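Local structure of type II secretion chaperone CpaB (Acinetobacter nosocomialis M2, 6O38) at residues V86-L91 and M141-E146. The protein acts as a type II secretion chaperone that forms a complex with the secreted metalloprotease CpaA, probably assisting its export. Sequence-based numbering, arbitrary orientation.
Sequences VKFQML and MQIFTE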
# COMPACT_ATOMS: atom_id res chain seq x y z
N VAL G 86 -12.88 10.68 -6.41
CA VAL G 86 -13.46 9.63 -5.58
C VAL G 86 -12.81 9.69 -4.20
O VAL G 86 -11.60 9.93 -4.09
CB VAL G 86 -13.27 8.24 -6.23
CG1 VAL G 86 -12.83 7.20 -5.21
CG2 VAL G 86 -14.56 7.80 -6.92
N LYS G 87 -13.61 9.48 -3.16
CA LYS G 87 -13.17 9.64 -1.78
C LYS G 87 -13.41 8.36 -0.99
O LYS G 87 -14.44 7.70 -1.16
CB LYS G 87 -13.90 10.81 -1.11
CG LYS G 87 -13.35 11.22 0.25
CD LYS G 87 -14.00 12.51 0.71
CE LYS G 87 -13.09 13.29 1.65
NZ LYS G 87 -13.59 14.67 1.87
N PHE G 88 -12.46 8.02 -0.13
CA PHE G 88 -12.56 6.86 0.75
C PHE G 88 -12.50 7.32 2.20
O PHE G 88 -11.67 8.16 2.56
CB PHE G 88 -11.43 5.85 0.49
CG PHE G 88 -11.40 5.32 -0.91
CD1 PHE G 88 -12.16 4.21 -1.26
CD2 PHE G 88 -10.61 5.91 -1.88
CE1 PHE G 88 -12.13 3.71 -2.55
CE2 PHE G 88 -10.58 5.42 -3.17
CZ PHE G 88 -11.34 4.32 -3.51
N GLN G 89 -13.38 6.76 3.03
CA GLN G 89 -13.41 7.08 4.46
C GLN G 89 -13.39 5.78 5.25
O GLN G 89 -14.36 5.01 5.24
CB GLN G 89 -14.64 7.91 4.82
CG GLN G 89 -14.49 9.39 4.48
CD GLN G 89 -15.57 10.24 5.11
OE1 GLN G 89 -16.60 9.74 5.56
NE2 GLN G 89 -15.35 11.55 5.15
N MSE G 90 -12.28 5.53 5.94
CA MSE G 90 -12.10 4.36 6.79
C MSE G 90 -11.48 4.79 8.11
O MSE G 90 -10.46 4.24 8.54
CB MSE G 90 -11.24 3.31 6.08
CG MSE G 90 -11.97 2.59 4.96
SE MSE G 90 -10.79 1.64 3.74
CE MSE G 90 -10.15 3.17 2.73
N LEU G 91 -12.10 5.80 8.73
CA LEU G 91 -11.50 6.53 9.84
C LEU G 91 -10.92 5.61 10.91
O LEU G 91 -9.86 5.91 11.48
CB LEU G 91 -12.53 7.48 10.46
CG LEU G 91 -12.85 8.78 9.72
CD1 LEU G 91 -13.68 8.54 8.47
CD2 LEU G 91 -13.56 9.76 10.66
N MSE G 141 -12.91 -4.31 -3.91
CA MSE G 141 -12.06 -3.12 -3.92
C MSE G 141 -10.68 -3.42 -3.34
O MSE G 141 -10.56 -4.08 -2.31
CB MSE G 141 -12.70 -1.99 -3.13
CG MSE G 141 -14.04 -1.55 -3.66
SE MSE G 141 -14.69 0.04 -2.74
CE MSE G 141 -16.50 0.04 -3.44
N GLN G 142 -9.65 -2.91 -4.01
CA GLN G 142 -8.27 -3.00 -3.53
C GLN G 142 -7.78 -1.58 -3.29
O GLN G 142 -7.61 -0.81 -4.24
CB GLN G 142 -7.38 -3.72 -4.54
CG GLN G 142 -7.81 -5.14 -4.86
CD GLN G 142 -6.89 -5.80 -5.86
OE1 GLN G 142 -5.82 -5.29 -6.18
NE2 GLN G 142 -7.31 -6.96 -6.37
N ILE G 143 -7.56 -1.23 -2.03
CA ILE G 143 -7.11 0.10 -1.64
C ILE G 143 -5.68 -0.04 -1.12
O ILE G 143 -5.46 -0.63 -0.05
CB ILE G 143 -8.03 0.74 -0.60
CG1 ILE G 143 -9.48 0.73 -1.11
CG2 ILE G 143 -7.59 2.16 -0.29
CD1 ILE G 143 -10.52 0.89 -0.03
N PHE G 144 -4.72 0.49 -1.87
CA PHE G 144 -3.30 0.36 -1.54
C PHE G 144 -2.75 1.73 -1.19
O PHE G 144 -2.58 2.59 -2.06
CB PHE G 144 -2.54 -0.25 -2.71
CG PHE G 144 -3.02 -1.62 -3.10
CD1 PHE G 144 -3.17 -2.61 -2.14
CD2 PHE G 144 -3.32 -1.92 -4.42
CE1 PHE G 144 -3.62 -3.87 -2.49
CE2 PHE G 144 -3.76 -3.18 -4.77
CZ PHE G 144 -3.91 -4.16 -3.81
N THR G 145 -2.46 1.94 0.09
CA THR G 145 -1.84 3.16 0.59
C THR G 145 -0.55 2.80 1.33
O THR G 145 -0.29 1.64 1.65
CB THR G 145 -2.78 3.94 1.51
OG1 THR G 145 -2.90 3.25 2.77
CG2 THR G 145 -4.16 4.08 0.88
N GLU G 146 0.26 3.83 1.59
CA GLU G 146 1.47 3.63 2.38
C GLU G 146 1.15 3.31 3.83
O GLU G 146 2.01 2.75 4.53
CB GLU G 146 2.37 4.86 2.30
CG GLU G 146 1.82 6.09 3.02
CD GLU G 146 0.66 6.75 2.30
OE1 GLU G 146 0.40 6.40 1.12
OE2 GLU G 146 -0.01 7.61 2.91
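F88 CG and I143 CG1 each stand opposite their own carbonyl carbon and beside the backbone N (chi1 -59° and -54°), and the two side chains meet in the core of a curled antiparallel beta-sheet. Strand 85-90 is at one end of that sheet within this chain. Strand 138-145 lies four places further in. The sheet curls so that the two strands face each other across a buried interior, consistent with a barrel-like or sandwich-like packing. Their short segments cross at 82°, with axes 10.9 Å apart. No hydrogen bond joins them, so the contact is purely apolar.

I143 supplies most of the touching through one methyl. Its CD1 lies 3.9 Å from CD1 of the F88 ring, approached obliquely, and the two side chains pass alongside one another, running opposite ways. M90, a selenomethionine, reaches I143 tip to tip. Its chain bends at the last torsion (chi3 -77°), which leaves both SE and CE beside the isoleucine methyl. M141, also a selenomethionine, runs extended to the ring edge of F88. Its SE is near the ring plane, 4.5 Å from CE1 of F88.

The core continues around these four buried side chains. F128 packs edge-to-face with F88, and Y150 and I95 touch M90. On the same strand as I143, Q142 and F144 pack against F493 and N533 of the CpaA chain, respectively. The closest approach between the segments is 3.6 Å, from CE of M90 to CD1 of I143.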